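PDB 5IG9: ATP grasp ligase from Microcystis aeruginosa MRC, which probably uses ATP to close ester cross-links within the precursor peptide of a microviridin, as an ATP-grasp ligase. Local coordinates for residues Ile210-Glu215 / Asp281-Pro286; Leu138-Leu143 / Arg289-Glu294. One frame throughout, in Å; residues are numbered along the deposited sequence.

How the interactions relate
From the N terminus, the chain first meets these contacts at 138-143, which follows helix 125-134 and runs into strand 142-145. Residues 210-215 come next, leaving the sheet of strand 204-208 and entering strand 214-221; 281-286 covers the end of strand 277-284 and the start of the turn after it, and 289-294 leads into strand 290-296. Interaction 1 therefore closes the inner loop, and interaction 2 the outer one that encloses it. Their centres are about 10 Å apart and both reach one antiparallel sheet, in which strands 277-284 and 290-296 are neighbours. Interaction 1 sets 214-221 beside 277-284, while interaction 2 ties the approach to the 142-145 sheet to the edge strand 290-296.

Interaction 1. Residues Ile210-Glu215 / Asp281-Pro286; sequences IPKALE and DMIVTP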
loop_
_atom_site.group_PDB
_atom_site.type_symbol
_atom_site.label_atom_id
_atom_site.label_comp_id
_atom_site.label_asym_id
_atom_site.label_seq_id
_atom_site.Cartn_x
_atom_site.Cartn_y
_atom_site.Cartn_z
ATOM N N ILE A 210 26.936 -6.674 10.295
ATOM C CA ILE A 210 27.550 -6.110 11.493
ATOM C C ILE A 210 27.650 -7.212 12.545
ATOM O O ILE A 210 26.612 -7.758 12.947
ATOM C CB ILE A 210 26.750 -4.917 12.028
ATOM C CG1 ILE A 210 26.757 -3.774 11.014
ATOM C CG2 ILE A 210 27.311 -4.471 13.374
ATOM C CD1 ILE A 210 25.908 -2.602 11.423
ATOM N N PRO A 211 28.847 -7.553 13.014
ATOM C CA PRO A 211 28.960 -8.539 14.097
ATOM C C PRO A 211 28.334 -8.006 15.374
ATOM O O PRO A 211 28.611 -6.883 15.803
ATOM C CB PRO A 211 30.475 -8.737 14.242
ATOM C CG PRO A 211 31.050 -8.262 12.942
ATOM C CD PRO A 211 30.166 -7.132 12.518
ATOM N N LYS A 212 27.482 -8.819 15.980
ATOM C CA LYS A 212 26.650 -8.382 17.084
ATOM C C LYS A 212 26.877 -9.270 18.296
ATOM O O LYS A 212 27.154 -10.468 18.171
ATOM C CB LYS A 212 25.167 -8.399 16.689
ATOM C CG LYS A 212 24.713 -9.722 16.091
ATOM C CD LYS A 212 23.708 -9.507 14.979
ATOM C CE LYS A 212 23.538 -10.762 14.137
ATOM N NZ LYS A 212 22.937 -11.883 14.915
ATOM N N ALA A 213 26.773 -8.659 19.471
ATOM C CA ALA A 213 26.800 -9.394 20.726
ATOM C C ALA A 213 25.397 -9.752 21.186
ATOM O O ALA A 213 25.175 -10.847 21.714
ATOM C CB ALA A 213 27.508 -8.572 21.804
ATOM N N LEU A 214 24.442 -8.851 20.976
ATOM C CA LEU A 214 23.067 -9.056 21.398
ATOM C C LEU A 214 22.108 -8.684 20.278
ATOM O O LEU A 214 22.395 -7.818 19.447
ATOM C CB LEU A 214 22.736 -8.229 22.648
ATOM C CG LEU A 214 23.449 -8.582 23.955
ATOM C CD1 LEU A 214 23.038 -7.618 25.052
ATOM C CD2 LEU A 214 23.156 -10.013 24.371
ATOM N N GLU A 215 20.965 -9.362 20.264
ATOM C CA GLU A 215 19.827 -9.006 19.430
ATOM C C GLU A 215 18.721 -8.467 20.323
ATOM O O GLU A 215 18.365 -9.102 21.323
ATOM C CB GLU A 215 19.325 -10.213 18.631
ATOM C CG GLU A 215 20.258 -10.664 17.521
ATOM C CD GLU A 215 19.635 -11.720 16.629
ATOM O OE1 GLU A 215 19.492 -12.878 17.077
ATOM O OE2 GLU A 215 19.281 -11.385 15.479
ATOM N N ASP A 281 13.569 -3.960 15.637
ATOM C CA ASP A 281 14.720 -4.847 15.702
ATOM C C ASP A 281 15.985 -4.008 15.800
ATOM O O ASP A 281 16.203 -3.108 14.981
ATOM C CB ASP A 281 14.781 -5.758 14.474
ATOM C CG ASP A 281 13.707 -6.825 14.492
ATOM O OD1 ASP A 281 13.252 -7.172 15.597
ATOM O OD2 ASP A 281 13.329 -7.323 13.410
ATOM N N MET A 282 16.807 -4.291 16.808
ATOM C CA MET A 282 18.113 -3.663 16.938
ATOM C C MET A 282 19.142 -4.729 17.281
ATOM O O MET A 282 18.805 -5.861 17.642
ATOM C CB MET A 282 18.118 -2.555 17.998
ATOM C CG MET A 282 17.123 -1.433 17.758
ATOM S SD MET A 282 17.310 -0.080 18.933
ATOM C CE MET A 282 18.816 0.688 18.342
ATOM N N ILE A 283 20.413 -4.359 17.149
ATOM C CA ILE A 283 21.524 -5.200 17.571
ATOM C C ILE A 283 22.508 -4.344 18.356
ATOM O O ILE A 283 22.599 -3.128 18.159
ATOM C CB ILE A 283 22.244 -5.886 16.389
ATOM C CG1 ILE A 283 22.773 -4.841 15.409
ATOM C CG2 ILE A 283 21.321 -6.871 15.690
ATOM C CD1 ILE A 283 23.592 -5.421 14.290
ATOM N N VAL A 284 23.246 -4.992 19.253
ATOM C CA VAL A 284 24.257 -4.337 20.073
ATOM C C VAL A 284 25.595 -5.005 19.805
ATOM O O VAL A 284 25.728 -6.226 19.947
ATOM C CB VAL A 284 23.914 -4.400 21.572
ATOM C CG1 VAL A 284 24.851 -3.497 22.363
ATOM C CG2 VAL A 284 22.463 -4.015 21.808
ATOM N N THR A 285 26.580 -4.205 19.424
ATOM C CA THR A 285 27.921 -4.703 19.200
ATOM C C THR A 285 28.579 -5.065 20.528
ATOM O O THR A 285 28.089 -4.701 21.600
ATOM C CB THR A 285 28.751 -3.656 18.461
ATOM O OG1 THR A 285 28.886 -2.484 19.273
ATOM C CG2 THR A 285 28.088 -3.286 17.143
ATOM N N PRO A 286 29.677 -5.823 20.491
ATOM C CA PRO A 286 30.443 -6.040 21.728
ATOM C C PRO A 286 30.907 -4.749 22.388
ATOM O O PRO A 286 30.943 -4.684 23.623
ATOM C CB PRO A 286 31.615 -6.909 21.256
ATOM C CG PRO A 286 31.057 -7.669 20.096
ATOM C CD PRO A 286 30.104 -6.728 19.408
#
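Ala213 and Leu214 both turn their backbone N-H toward the carbonyl of Val284, so one oxygen takes two bonds: Ala213 N to Val284 O at 2.7 Å and Leu214 N to Val284 O at 3.1 Å. Both donors lie in the carbonyl plane. This is a classic beta bulge at the point where 210-215 enters its strand. The return bond, Val284 N to Leu214 O at 3.0 Å, makes Leu214 and Val284 an antiparallel hydrogen-bonded pair, although its donor is tilted 31° from the plane of the accepting carbonyl. Leu214 and Val284 also meet through their CB atoms, 4.1 Å apart on one face of the sheet. On the other face Ile283 meets two side chains of 210-215, one with each branch. Its CG1 sits between backbone N and carbonyl carbon (chi1 58°), which sends CD1 over to Ile210, 3.9 Å from Ile210 CB. The other branch meets the aliphatic part of Lys212 at about a right angle, with Ile283 CG2 3.6 Å from Lys212 CD. Cutting Ile283 back to an alanine is likely to cost Ile210 and Lys212 CD these two contacts and open a gap on that face beside the bulge. At the bulge itself, Ala213 CB rests 4.0 Å from Pro286 CD, and nearby the methyl of Thr285 approaches Ile210 CG2. The hydroxyl of Thr285 is engaged elsewhere, hydrogen-bonded to Asp287 OD1 and Arg289 N, and so ties down the turn into strand 290-296. In the five-stranded sheet, strands 214-221 and 277-284 lie side by side, with 224-231 flanking the first and 290-296 the second; from the latter, Ile291 packs on Ile283 and Tyr290 on Val284.

Interaction 2. Residues Leu138-Leu143 / Arg289-Glu294; sequences LIPGTL and RYIFLE
Ile139 reaches the edge of the Phe292 ring, its CG2 near the ring plane and 4.0 Å from Phe292 CD2, while one face carries the backbone N of Glu294, offset toward the rim. At the far end Leu138 CD1 is set obliquely against the charged Arg289 guanidinium, a van der Waals contact; the arginine chain bends at chi3 (71°) and brings this group back toward Leu138. Between them Phe292 N donates to Leu138 O at 2.6 Å, nearly along the C=O axis. Strand 290-296 is the edge of its sheet within this chain, and a classic beta bulge interrupts it, Leu293 and Glu294 both facing Asp281. Just before and at that bulge the Pro140 ring packs on two side chains: Pro140 CD lies 3.6 Å from Ile291 CG2, and Pro140 CG lies 3.9 Å from Leu293 CD2, the leucine crossing at about a right angle. The carbonyl of Pro140 takes a bond from Thr142 OG1 at 2.9 Å, the hydroxyl coming from above the carbonyl plane; Thr142 OG1 is also hydrogen-bonded to Gln207 NE2. Thr142 and Leu143 themselves pair in an antiparallel ladder with a strand of the second subunit.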
loop_
_atom_site.group_PDB
_atom_site.type_symbol
_atom_site.label_atom_id
_atom_site.label_comp_id
_atom_site.label_asym_id
_atom_site.label_seq_id
_atom_site.Cartn_x
_atom_site.Cartn_y
_atom_site.Cartn_z
ATOM N N LEU A 138 22.249 4.703 14.615
ATOM C CA LEU A 138 23.129 4.046 13.661
ATOM C C LEU A 138 22.349 3.014 12.859
ATOM O O LEU A 138 21.559 2.244 13.410
ATOM C CB LEU A 138 24.299 3.374 14.379
ATOM C CG LEU A 138 25.214 4.288 15.190
ATOM C CD1 LEU A 138 26.193 3.461 15.995
ATOM C CD2 LEU A 138 25.941 5.263 14.280
ATOM N N ILE A 139 22.564 3.009 11.548
ATOM C CA ILE A 139 21.924 2.036 10.667
ATOM C C ILE A 139 22.998 1.350 9.830
ATOM O O ILE A 139 24.018 1.973 9.498
ATOM C CB ILE A 139 20.862 2.697 9.774
ATOM C CG1 ILE A 139 21.486 3.800 8.917
ATOM C CG2 ILE A 139 19.721 3.257 10.617
ATOM C CD1 ILE A 139 20.530 4.384 7.908
ATOM N N PRO A 140 22.817 0.083 9.464
ATOM C CA PRO A 140 23.825 -0.591 8.642
ATOM C C PRO A 140 23.798 -0.092 7.210
ATOM O O PRO A 140 22.759 0.322 6.689
ATOM C CB PRO A 140 23.417 -2.065 8.726
ATOM C CG PRO A 140 21.941 -2.014 8.915
ATOM C CD PRO A 140 21.662 -0.789 9.747
ATOM N N GLY A 141 24.968 -0.129 6.578
ATOM C CA GLY A 141 25.079 0.232 5.174
ATOM C C GLY A 141 24.178 -0.630 4.310
ATOM O O GLY A 141 24.318 -1.854 4.291
ATOM N N THR A 142 23.252 -0.006 3.591
ATOM C CA THR A 142 22.222 -0.727 2.860
ATOM C C THR A 142 22.205 -0.290 1.404
ATOM O O THR A 142 22.313 0.901 1.101
ATOM C CB THR A 142 20.845 -0.510 3.505
ATOM O OG1 THR A 142 20.886 -0.937 4.869
ATOM C CG2 THR A 142 19.773 -1.288 2.768
ATOM N N LEU A 143 22.077 -1.264 0.502
ATOM C CA LEU A 143 21.982 -0.995 -0.927
ATOM C C LEU A 143 20.925 -1.906 -1.526
ATOM O O LEU A 143 21.075 -3.132 -1.498
ATOM C CB LEU A 143 23.324 -1.208 -1.631
ATOM C CG LEU A 143 23.265 -1.241 -3.163
ATOM C CD1 LEU A 143 22.813 0.105 -3.723
ATOM C CD2 LEU A 143 24.604 -1.655 -3.763
ATOM N N ARG A 289 27.599 -0.531 20.727
ATOM C CA ARG A 289 26.991 0.360 19.750
ATOM C C ARG A 289 25.628 -0.192 19.358
ATOM O O ARG A 289 25.492 -1.385 19.068
ATOM C CB ARG A 289 27.876 0.509 18.510
ATOM C CG ARG A 289 29.147 1.300 18.748
ATOM C CD ARG A 289 30.053 1.286 17.526
ATOM N NE ARG A 289 29.523 2.082 16.421
ATOM C CZ ARG A 289 29.902 3.326 16.147
ATOM N NH1 ARG A 289 30.813 3.927 16.899
ATOM N NH2 ARG A 289 29.369 3.973 15.122
ATOM N N TYR A 290 24.615 0.675 19.366
ATOM C CA TYR A 290 23.245 0.277 19.074
ATOM C C TYR A 290 22.917 0.623 17.627
ATOM O O TYR A 290 22.950 1.796 17.240
ATOM C CB TYR A 290 22.260 0.954 20.028
ATOM C CG TYR A 290 22.375 0.504 21.471
ATOM C CD1 TYR A 290 23.319 1.066 22.317
ATOM C CD2 TYR A 290 21.537 -0.479 21.986
ATOM C CE1 TYR A 290 23.432 0.662 23.635
ATOM C CE2 TYR A 290 21.642 -0.889 23.304
ATOM C CZ TYR A 290 22.590 -0.314 24.123
ATOM O OH TYR A 290 22.700 -0.717 25.437
ATOM N N ILE A 291 22.594 -0.398 16.837
ATOM C CA ILE A 291 22.292 -0.251 15.419
ATOM C C ILE A 291 20.811 -0.531 15.208
ATOM O O ILE A 291 20.312 -1.588 15.608
ATOM C CB ILE A 291 23.154 -1.189 14.555
ATOM C CG1 ILE A 291 24.607 -0.709 14.515
ATOM C CG2 ILE A 291 22.589 -1.300 13.147
ATOM C CD1 ILE A 291 25.468 -1.227 15.646
ATOM N N PHE A 292 20.114 0.415 14.586
ATOM C CA PHE A 292 18.716 0.221 14.227
ATOM C C PHE A 292 18.620 -0.608 12.953
ATOM O O PHE A 292 19.285 -0.313 11.957
ATOM C CB PHE A 292 18.021 1.568 14.029
ATOM C CG PHE A 292 16.635 1.457 13.450
ATOM C CD1 PHE A 292 15.549 1.204 14.272
ATOM C CD2 PHE A 292 16.418 1.603 12.088
ATOM C CE1 PHE A 292 14.273 1.096 13.746
ATOM C CE2 PHE A 292 15.143 1.495 11.556
ATOM C CZ PHE A 292 14.071 1.244 12.388
ATOM N N LEU A 293 17.774 -1.638 12.976
ATOM C CA LEU A 293 17.566 -2.492 11.813
ATOM C C LEU A 293 16.225 -2.235 11.138
ATOM O O LEU A 293 16.186 -1.894 9.952
ATOM C CB LEU A 293 17.681 -3.970 12.206
ATOM C CG LEU A 293 19.056 -4.490 12.627
ATOM C CD1 LEU A 293 19.000 -5.992 12.855
ATOM C CD2 LEU A 293 20.117 -4.138 11.594
ATOM N N GLU A 294 15.119 -2.382 11.865
ATOM C CA GLU A 294 13.807 -2.396 11.239
ATOM C C GLU A 294 12.728 -2.164 12.288
ATOM O O GLU A 294 12.853 -2.616 13.427
ATOM C CB GLU A 294 13.568 -3.732 10.523
ATOM C CG GLU A 294 12.157 -3.946 9.997
ATOM C CD GLU A 294 11.986 -5.313 9.370
ATOM O OE1 GLU A 294 12.997 -5.875 8.898
ATOM O OE2 GLU A 294 10.848 -5.831 9.359
#